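Local coordinates for Rho-related gtp-binding protein RHOD (Homo sapiens, PDB 2J1L) that binds guanosine-5'-diphosphate in a nucleotide pocket of the Ras-like fold, as a member of the Rho family of small GTP-binding proteins, at residues F113-S117 / T148-K152; L39-G43 / N123-W128. All coordinates share one frame; numbering follows the deposited sequence.

Contact 1 of 2, residues F113-S117 / T148-K152; sequences FDVTS and TDLRK. With GDP (guanosine-5'-diphosphate), chain B.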
ATOM      1  N   PHE A 113       1.487   2.619  -4.325  1.00 61.23           N
ATOM      2  CA  PHE A 113       2.156   3.447  -5.327  1.00 62.16           C
ATOM      3  C   PHE A 113       2.916   4.612  -4.690  1.00 62.42           C
ATOM      4  O   PHE A 113       2.617   5.007  -3.575  1.00 62.50           O
ATOM      5  CB  PHE A 113       1.153   3.964  -6.341  1.00 62.07           C
ATOM      6  CG  PHE A 113       0.196   4.961  -5.776  1.00 63.08           C
ATOM      7  CD1 PHE A 113      -0.994   4.543  -5.182  1.00 62.43           C
ATOM      8  CD2 PHE A 113       0.479   6.320  -5.842  1.00 62.40           C
ATOM      9  CE1 PHE A 113      -1.875   5.462  -4.670  1.00 62.04           C
ATOM     10  CE2 PHE A 113      -0.407   7.240  -5.338  1.00 63.00           C
ATOM     11  CZ  PHE A 113      -1.586   6.812  -4.742  1.00 62.61           C
ATOM     12  N   ASP A 114       3.899   5.140  -5.418  1.00 62.56           N
ATOM     13  CA  ASP A 114       4.680   6.309  -4.997  1.00 62.38           C
ATOM     14  C   ASP A 114       3.879   7.546  -5.401  1.00 61.73           C
ATOM     15  O   ASP A 114       3.533   7.690  -6.587  1.00 61.92           O
ATOM     16  CB  ASP A 114       6.033   6.240  -5.718  1.00 62.83           C
ATOM     17  CG  ASP A 114       6.959   7.396  -5.404  1.00 65.20           C
ATOM     18  OD1 ASP A 114       6.479   8.447  -4.925  1.00 68.77           O
ATOM     19  OD2 ASP A 114       8.189   7.255  -5.668  1.00 68.53           O
ATOM     20  N   VAL A 115       3.555   8.429  -4.455  1.00 60.75           N
ATOM     21  CA  VAL A 115       2.781   9.629  -4.817  1.00 60.86           C
ATOM     22  C   VAL A 115       3.505  10.602  -5.769  1.00 61.45           C
ATOM     23  O   VAL A 115       2.844  11.422  -6.421  1.00 61.36           O
ATOM     24  CB  VAL A 115       2.227  10.418  -3.588  1.00 60.63           C
ATOM     25  CG1 VAL A 115       1.159   9.611  -2.878  1.00 60.23           C
ATOM     26  CG2 VAL A 115       3.329  10.843  -2.640  1.00 59.78           C
ATOM     27  N   THR A 116       4.837  10.512  -5.869  1.00 62.03           N
ATOM     28  CA  THR A 116       5.596  11.350  -6.825  1.00 62.74           C
ATOM     29  C   THR A 116       5.951  10.642  -8.152  1.00 63.31           C
ATOM     30  O   THR A 116       6.695  11.195  -8.977  1.00 63.24           O
ATOM     31  CB  THR A 116       6.878  11.931  -6.183  1.00 62.74           C
ATOM     32  OG1 THR A 116       7.756  10.869  -5.773  1.00 62.83           O
ATOM     33  CG2 THR A 116       6.508  12.794  -4.987  1.00 62.69           C
ATOM     34  N   SER A 117       5.401   9.436  -8.347  1.00 64.10           N
ATOM     35  CA  SER A 117       5.513   8.671  -9.607  1.00 64.40           C
ATOM     36  C   SER A 117       4.122   8.423 -10.201  1.00 64.62           C
ATOM     37  O   SER A 117       3.480   7.411  -9.904  1.00 65.12           O
ATOM     38  CB  SER A 117       6.207   7.329  -9.354  1.00 64.31           C
ATOM     39  OG  SER A 117       6.275   6.548 -10.531  1.00 65.17           O
ATOM     40  N   THR A 148       4.773  10.024   0.937  1.00 62.52           N
ATOM     41  CA  THR A 148       4.022  11.294   0.989  1.00 62.85           C
ATOM     42  C   THR A 148       4.895  12.497   1.390  1.00 63.08           C
ATOM     43  O   THR A 148       4.528  13.658   1.164  1.00 63.42           O
ATOM     44  CB  THR A 148       2.836  11.211   1.957  1.00 62.78           C
ATOM     45  OG1 THR A 148       3.308  10.860   3.269  1.00 64.49           O
ATOM     46  CG2 THR A 148       1.813  10.159   1.483  1.00 62.39           C
ATOM     47  N   ASP A 149       6.057  12.222   1.969  1.00 62.86           N
ATOM     48  CA  ASP A 149       6.999  13.280   2.309  1.00 62.92           C
ATOM     49  C   ASP A 149       7.517  14.022   1.070  1.00 63.19           C
ATOM     50  O   ASP A 149       7.899  15.204   1.155  1.00 63.50           O
ATOM     51  CB  ASP A 149       8.168  12.714   3.117  1.00 62.64           C
ATOM     52  CG  ASP A 149       8.880  11.589   2.405  1.00 62.63           C
ATOM     53  OD1 ASP A 149       8.259  10.506   2.215  1.00 63.58           O
ATOM     54  OD2 ASP A 149      10.057  11.781   2.044  1.00 60.75           O
ATOM     55  N   LEU A 150       7.504  13.345  -0.077  1.00 63.28           N
ATOM     56  CA  LEU A 150       8.078  13.902  -1.310  1.00 63.40           C
ATOM     57  C   LEU A 150       7.206  14.929  -2.057  1.00 63.58           C
ATOM     58  O   LEU A 150       7.680  15.554  -3.003  1.00 63.49           O
ATOM     59  CB  LEU A 150       8.491  12.763  -2.256  1.00 63.38           C
ATOM     60  CG  LEU A 150       9.671  11.914  -1.752  1.00 62.64           C
ATOM     61  CD1 LEU A 150      10.125  10.917  -2.830  1.00 61.20           C
ATOM     62  CD2 LEU A 150      10.814  12.808  -1.308  1.00 59.21           C
ATOM     63  N   ARG A 151       5.952  15.109  -1.638  1.00 63.89           N
ATOM     64  CA  ARG A 151       5.138  16.240  -2.103  1.00 64.04           C
ATOM     65  C   ARG A 151       5.764  17.563  -1.690  1.00 64.12           C
ATOM     66  O   ARG A 151       5.753  18.526  -2.458  1.00 64.37           O
ATOM     67  CB  ARG A 151       3.737  16.200  -1.515  1.00 64.22           C
ATOM     68  CG  ARG A 151       2.930  14.998  -1.897  1.00 65.28           C
ATOM     69  CD  ARG A 151       1.458  15.228  -1.600  1.00 67.02           C
ATOM     70  NE  ARG A 151       0.669  14.072  -2.021  1.00 67.89           N
ATOM     71  CZ  ARG A 151      -0.044  13.282  -1.224  1.00 68.30           C
ATOM     72  NH1 ARG A 151      -0.714  12.272  -1.750  1.00 69.63           N
ATOM     73  NH2 ARG A 151      -0.106  13.477   0.083  1.00 69.89           N
ATOM     74  N   LYS A 152       6.289  17.620  -0.467  1.00 64.02           N
ATOM     75  CA  LYS A 152       7.020  18.802  -0.017  1.00 63.72           C
ATOM     76  C   LYS A 152       8.267  19.066  -0.899  1.00 63.77           C
ATOM     77  O   LYS A 152       8.700  20.214  -1.013  1.00 64.03           O
ATOM     78  CB  LYS A 152       7.395  18.695   1.470  1.00 63.73           C
ATOM     79  CG  LYS A 152       6.241  18.974   2.429  1.00 63.69           C
TER
HETATM   80  PB  GDP B1194      10.132  -1.264  -3.447  1.00 70.29           P
HETATM   81  O1B GDP B1194      10.335  -2.107  -2.228  1.00 71.86           O
HETATM   82  O2B GDP B1194       8.688  -1.146  -3.821  1.00 71.57           O
HETATM   83  O3B GDP B1194      10.908  -1.863  -4.593  1.00 72.76           O
HETATM   84  O3A GDP B1194      10.652   0.206  -3.113  1.00 71.68           O
HETATM   85  PA  GDP B1194      11.750   0.370  -1.928  1.00 73.49           P
HETATM   86  O1A GDP B1194      11.172   0.160  -0.548  1.00 70.51           O
HETATM   87  O2A GDP B1194      12.846  -0.640  -2.148  1.00 70.45           O
HETATM   88  O5' GDP B1194      12.231   1.907  -2.083  1.00 71.09           O
HETATM   89  C5' GDP B1194      12.559   2.456  -3.352  1.00 71.44           C
HETATM   90  C4' GDP B1194      13.251   3.797  -3.191  1.00 73.02           C
HETATM   91  O4' GDP B1194      12.415   4.805  -2.591  1.00 71.75           O
HETATM   92  C3' GDP B1194      14.449   3.668  -2.248  1.00 74.67           C
HETATM   93  O3' GDP B1194      15.423   4.690  -2.532  1.00 76.97           O
HETATM   94  C2' GDP B1194      13.876   3.978  -0.902  1.00 73.07           C
HETATM   95  O2' GDP B1194      14.845   4.456   0.015  1.00 76.60           O
HETATM   96  C1' GDP B1194      12.941   5.094  -1.275  1.00 70.42           C
HETATM   97  N9  GDP B1194      11.859   5.211  -0.296  1.00 69.50           N
HETATM   98  C8  GDP B1194      11.111   4.236   0.256  1.00 69.86           C
HETATM   99  N7  GDP B1194      10.174   4.780   1.086  1.00 69.92           N
HETATM  100  C5  GDP B1194      10.337   6.110   1.062  1.00 68.20           C
HETATM  101  C6  GDP B1194       9.690   7.258   1.695  1.00 69.17           C
HETATM  102  O6  GDP B1194       8.722   7.119   2.499  1.00 69.71           O
HETATM  103  N1  GDP B1194      10.180   8.461   1.380  1.00 69.34           N
HETATM  104  C2  GDP B1194      11.213   8.645   0.531  1.00 69.77           C
HETATM  105  N2  GDP B1194      11.641   9.904   0.281  1.00 69.92           N
HETATM  106  N3  GDP B1194      11.855   7.640  -0.091  1.00 68.65           N
HETATM  107  C4  GDP B1194      11.446   6.383   0.148  1.00 68.96           C

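Contact 2 of 2, residues L39-G43 / N123-W128; sequences LVGDG and NIFNRW. With GDP (guanosine-5'-diphosphate), chain B.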
ATOM      1  N   LEU A  39       1.775  -7.170  -0.130  1.00 62.10           N
ATOM      2  CA  LEU A  39       2.127  -5.882  -0.729  1.00 62.61           C
ATOM      3  C   LEU A  39       2.303  -6.055  -2.239  1.00 63.11           C
ATOM      4  O   LEU A  39       3.034  -6.945  -2.700  1.00 63.75           O
ATOM      5  CB  LEU A  39       3.405  -5.315  -0.120  1.00 62.67           C
ATOM      6  CG  LEU A  39       3.509  -5.101   1.398  1.00 62.76           C
ATOM      7  CD1 LEU A  39       4.768  -4.310   1.715  1.00 63.92           C
ATOM      8  CD2 LEU A  39       2.314  -4.396   1.946  1.00 63.84           C
ATOM      9  N   VAL A  40       1.643  -5.192  -3.005  1.00 63.18           N
ATOM     10  CA  VAL A  40       1.635  -5.279  -4.465  1.00 62.78           C
ATOM     11  C   VAL A  40       1.861  -3.880  -5.040  1.00 61.90           C
ATOM     12  O   VAL A  40       1.456  -2.892  -4.473  1.00 62.31           O
ATOM     13  CB  VAL A  40       0.299  -5.942  -4.909  1.00 63.22           C
ATOM     14  CG1 VAL A  40       0.007  -5.737  -6.362  1.00 63.25           C
ATOM     15  CG2 VAL A  40       0.343  -7.445  -4.586  1.00 63.60           C
ATOM     16  N   GLY A  41       2.563  -3.771  -6.146  1.00 61.81           N
ATOM     17  CA  GLY A  41       2.853  -2.441  -6.691  1.00 61.05           C
ATOM     18  C   GLY A  41       4.151  -2.434  -7.441  1.00 60.71           C
ATOM     19  O   GLY A  41       4.945  -3.375  -7.352  1.00 59.79           O
ATOM     20  N   ASP A  42       4.359  -1.365  -8.199  1.00 60.80           N
ATOM     21  CA  ASP A  42       5.572  -1.238  -9.014  1.00 60.85           C
ATOM     22  C   ASP A  42       6.829  -1.318  -8.156  1.00 60.92           C
ATOM     23  O   ASP A  42       6.825  -0.937  -6.973  1.00 61.05           O
ATOM     24  CB  ASP A  42       5.577   0.091  -9.773  1.00 60.63           C
ATOM     25  CG  ASP A  42       4.607   0.112 -10.959  1.00 61.46           C
ATOM     26  OD1 ASP A  42       3.749  -0.811 -11.077  1.00 62.86           O
ATOM     27  OD2 ASP A  42       4.700   1.075 -11.771  1.00 59.40           O
ATOM     28  N   GLY A  43       7.903  -1.811  -8.759  1.00 61.23           N
ATOM     29  CA  GLY A  43       9.216  -1.791  -8.133  1.00 61.43           C
ATOM     30  C   GLY A  43       9.619  -0.360  -7.865  1.00 61.74           C
ATOM     31  O   GLY A  43       9.353   0.521  -8.674  1.00 61.44           O
ATOM     32  N   ASN A 123      -0.560   2.475 -12.940  1.00 61.84           N
ATOM     33  CA  ASN A 123      -0.464   1.024 -12.924  1.00 61.74           C
ATOM     34  C   ASN A 123      -1.314   0.323 -11.860  1.00 61.72           C
ATOM     35  O   ASN A 123      -1.530  -0.899 -11.930  1.00 61.55           O
ATOM     36  CB  ASN A 123       0.991   0.595 -12.768  1.00 61.79           C
ATOM     37  CG  ASN A 123       1.746   0.617 -14.064  1.00 62.63           C
ATOM     38  OD1 ASN A 123       1.158   0.639 -15.147  1.00 63.77           O
ATOM     39  ND2 ASN A 123       3.073   0.601 -13.965  1.00 63.78           N
ATOM     40  N   ILE A 124      -1.790   1.074 -10.877  1.00 61.85           N
ATOM     41  CA  ILE A 124      -2.711   0.510  -9.915  1.00 62.20           C
ATOM     42  C   ILE A 124      -3.917   0.077 -10.722  1.00 62.29           C
ATOM     43  O   ILE A 124      -4.342  -1.066 -10.651  1.00 62.98           O
ATOM     44  CB  ILE A 124      -3.107   1.526  -8.824  1.00 62.23           C
ATOM     45  CG1 ILE A 124      -1.890   1.964  -8.005  1.00 63.66           C
ATOM     46  CG2 ILE A 124      -4.084   0.922  -7.869  1.00 62.34           C
ATOM     47  CD1 ILE A 124      -1.109   0.808  -7.368  1.00 63.63           C
ATOM     48  N   PHE A 125      -4.417   0.989 -11.539  1.00 62.37           N
ATOM     49  CA  PHE A 125      -5.576   0.741 -12.370  1.00 62.60           C
ATOM     50  C   PHE A 125      -5.258  -0.103 -13.617  1.00 63.11           C
ATOM     51  O   PHE A 125      -6.012  -1.009 -13.940  1.00 63.50           O
ATOM     52  CB  PHE A 125      -6.172   2.086 -12.781  1.00 62.29           C
ATOM     53  CG  PHE A 125      -7.520   1.991 -13.408  1.00 62.22           C
ATOM     54  CD1 PHE A 125      -8.659   1.984 -12.625  1.00 61.99           C
ATOM     55  CD2 PHE A 125      -7.660   1.948 -14.790  1.00 62.27           C
ATOM     56  CE1 PHE A 125      -9.905   1.914 -13.190  1.00 61.76           C
ATOM     57  CE2 PHE A 125      -8.911   1.877 -15.368  1.00 62.14           C
ATOM     58  CZ  PHE A 125     -10.040   1.857 -14.571  1.00 62.06           C
ATOM     59  N   ASN A 126      -4.171   0.189 -14.331  1.00 63.46           N
ATOM     60  CA  ASN A 126      -3.949  -0.453 -15.644  1.00 63.75           C
ATOM     61  C   ASN A 126      -3.412  -1.871 -15.556  1.00 64.81           C
ATOM     62  O   ASN A 126      -3.560  -2.634 -16.499  1.00 65.69           O
ATOM     63  CB  ASN A 126      -2.989   0.364 -16.533  1.00 63.06           C
ATOM     64  CG  ASN A 126      -3.493   1.757 -16.814  1.00 60.86           C
ATOM     65  OD1 ASN A 126      -4.678   2.005 -16.756  1.00 58.30           O
ATOM     66  ND2 ASN A 126      -2.588   2.680 -17.105  1.00 59.31           N
ATOM     67  N   ARG A 127      -2.781  -2.212 -14.441  1.00 65.93           N
ATOM     68  CA  ARG A 127      -1.964  -3.416 -14.345  1.00 67.02           C
ATOM     69  C   ARG A 127      -2.281  -4.248 -13.080  1.00 67.47           C
ATOM     70  O   ARG A 127      -2.418  -5.478 -13.189  1.00 67.89           O
ATOM     71  CB  ARG A 127      -0.482  -3.005 -14.460  1.00 67.68           C
ATOM     72  CG  ARG A 127       0.571  -3.757 -13.617  1.00 69.23           C
ATOM     73  CD  ARG A 127       1.018  -5.072 -14.257  1.00 72.04           C
ATOM     74  NE  ARG A 127       2.058  -5.774 -13.479  1.00 72.79           N
ATOM     75  CZ  ARG A 127       2.643  -6.913 -13.864  1.00 73.79           C
ATOM     76  NH1 ARG A 127       2.310  -7.478 -15.016  1.00 73.73           N
ATOM     77  NH2 ARG A 127       3.569  -7.495 -13.105  1.00 74.41           N
ATOM     78  N   TRP A 128      -2.438  -3.603 -11.913  1.00 67.46           N
ATOM     79  CA  TRP A 128      -2.665  -4.332 -10.637  1.00 67.72           C
ATOM     80  C   TRP A 128      -4.129  -4.645 -10.292  1.00 68.35           C
ATOM     81  O   TRP A 128      -4.407  -5.725  -9.771  1.00 68.76           O
ATOM     82  CB  TRP A 128      -1.988  -3.633  -9.449  1.00 67.46           C
ATOM     83  CG  TRP A 128      -0.505  -3.458  -9.647  1.00 67.40           C
ATOM     84  CD1 TRP A 128       0.157  -2.282  -9.816  1.00 67.21           C
ATOM     85  CD2 TRP A 128       0.489  -4.494  -9.756  1.00 67.97           C
ATOM     86  NE1 TRP A 128       1.499  -2.511 -10.029  1.00 67.31           N
ATOM     87  CE2 TRP A 128       1.736  -3.856  -9.982  1.00 67.81           C
ATOM     88  CE3 TRP A 128       0.452  -5.895  -9.679  1.00 67.54           C
ATOM     89  CZ2 TRP A 128       2.935  -4.567 -10.118  1.00 67.88           C
ATOM     90  CZ3 TRP A 128       1.652  -6.608  -9.823  1.00 67.46           C
ATOM     91  CH2 TRP A 128       2.873  -5.941 -10.041  1.00 67.76           C
TER
HETATM   92  PB  GDP B1194      10.132  -1.264  -3.447  1.00 70.29           P
HETATM   93  O1B GDP B1194      10.335  -2.107  -2.228  1.00 71.86           O
HETATM   94  O2B GDP B1194       8.688  -1.146  -3.821  1.00 71.57           O
HETATM   95  O3B GDP B1194      10.908  -1.863  -4.593  1.00 72.76           O
HETATM   96  O3A GDP B1194      10.652   0.206  -3.113  1.00 71.68           O
HETATM   97  PA  GDP B1194      11.750   0.370  -1.928  1.00 73.49           P
HETATM   98  O1A GDP B1194      11.172   0.160  -0.548  1.00 70.51           O
HETATM   99  O2A GDP B1194      12.846  -0.640  -2.148  1.00 70.45           O
HETATM  100  O5' GDP B1194      12.231   1.907  -2.083  1.00 71.09           O
HETATM  101  C5' GDP B1194      12.559   2.456  -3.352  1.00 71.44           C
HETATM  102  C4' GDP B1194      13.251   3.797  -3.191  1.00 73.02           C
HETATM  103  O4' GDP B1194      12.415   4.805  -2.591  1.00 71.75           O
HETATM  104  C3' GDP B1194      14.449   3.668  -2.248  1.00 74.67           C
HETATM  105  O3' GDP B1194      15.423   4.690  -2.532  1.00 76.97           O
HETATM  106  C2' GDP B1194      13.876   3.978  -0.902  1.00 73.07           C
HETATM  107  O2' GDP B1194      14.845   4.456   0.015  1.00 76.60           O
HETATM  108  C1' GDP B1194      12.941   5.094  -1.275  1.00 70.42           C
HETATM  109  N9  GDP B1194      11.859   5.211  -0.296  1.00 69.50           N
HETATM  110  C8  GDP B1194      11.111   4.236   0.256  1.00 69.86           C
HETATM  111  N7  GDP B1194      10.174   4.780   1.086  1.00 69.92           N
HETATM  112  C5  GDP B1194      10.337   6.110   1.062  1.00 68.20           C
HETATM  113  C6  GDP B1194       9.690   7.258   1.695  1.00 69.17           C
HETATM  114  O6  GDP B1194       8.722   7.119   2.499  1.00 69.71           O
HETATM  115  N1  GDP B1194      10.180   8.461   1.380  1.00 69.34           N
HETATM  116  C2  GDP B1194      11.213   8.645   0.531  1.00 69.77           C
HETATM  117  N2  GDP B1194      11.641   9.904   0.281  1.00 69.92           N
HETATM  118  N3  GDP B1194      11.855   7.640  -0.091  1.00 68.65           N
HETATM  119  C4  GDP B1194      11.446   6.383   0.148  1.00 68.96           C

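Contact 1 of 2, residues F113-S117 / T148-K152
Val115 and Thr116 meet Thr148, Leu150 and Arg151 beside the guanine site of a Ras-like G domain, where the loop after strand 106-114 packs on the loop that carries the base-reading aspartate. The two loops meet by van der Waals packing, in which a guanidinium takes part. Val115 splits its branches: CG2, held between its backbone N and carbonyl carbon, presses on Thr148 CA at 3.7 Å and lies over one face of the Arg151 guanidinium, while CG1 touches Arg151 NH1. The extended arm of Arg151 crosses the valine at about a right angle, and its charged end continues to a salt bridge with Glu187 and a hydrogen bond to Val168 O.

Thr116 works with both branches. With chi1 at 61°, Thr116 CG2 lies anti to the carbonyl carbon and abuts Leu150 CB at 3.4 Å, whereas OG1 turns back to Asp114 OD1. Asp114 OD1 also accepts from Thr116 N at 2.8 Å, closing an Asx turn. Both donors come from the same face of the carboxylate, and their bonds, with the salt bridge of Asp114 OD2 to Lys147, together restrain it. The bond of Thr116 OG1 probably helps to keep the methyl against the leucine, whose CD2 in turn reaches GDP N2.

Asp149 grips the guanine edge with both oxygens, and Ser189 OG supports OD1. GDP N1 donates to Asp149 OD1 at 2.9 Å, and GDP N2 donates to Asp149 OD2 at 3.0 Å.

Contact 2 of 2, residues L39-G43 / N123-W128
Trp128, on helix 118-135, lays its indole against the end of strand 34-41 where the chain enters the P-loop, the phosphate-binding turn of Ras-like proteins. From CB, the chi1 of -57° sets CG anti to the carbonyl carbon and directs the ring at the strand. CG and CD2 lie near Val40 CG1, which comes in obliquely, nearest to Trp128 CE3 at 3.4 Å. Over one face the five-membered ring of Trp128 receives Gly41 CA in a CH-pi contact, 3.9 Å from its centroid, and CZ2 runs beside the Gly41 carbonyl. Arg127 CG lies over the opposite face, so the indole is sandwiched. On the five-membered ring, Trp128 NE1 donates to Asp42 OD1 at 3.0 Å, with the acceptor close to the ring plane and the N-H...O angle 159°.

Asn123, five residues earlier across a pi-type turn, takes the other carboxylate oxygen: its ND2 meets the syn lone pair of Asp42 OD2 at 2.8 Å, the acceptor near the amide plane, and makes a weak bond to OD1. Amide and carboxylate planes stand 58° apart.

The backbone O of Asp42 accepts from Lys47 NZ. Two neutral donors thus hold both side-chain oxygens of Asp42 and fix the rotation of its carboxylate, while Arg127, whose NE lies 5.8 Å from Asp42 OD1 and is not in contact, may add a favourable electrostatic term.

Contacts 1 and 2 illustrate how a Ras-like domain distributes its nucleotide pocket over loops at the ends of neighbouring parallel strands. Their centres lie 16 Å apart, and both touch GDP: contact 1 at the base, contact 2 beside the phosphates. Strands 34-41 and 106-114 are adjacent in the mixed sheet, and helix 118-135 follows the second directly. Along the chain the order is 39-43, 113-117, 123-128, 148-152, so the segments alternate and the two pairings interlock. They also meet physically, Phe113 CD1 packing on Ile124 CG1 at 3.9 Å. One strand-helix unit therefore connects the two ends of the pocket.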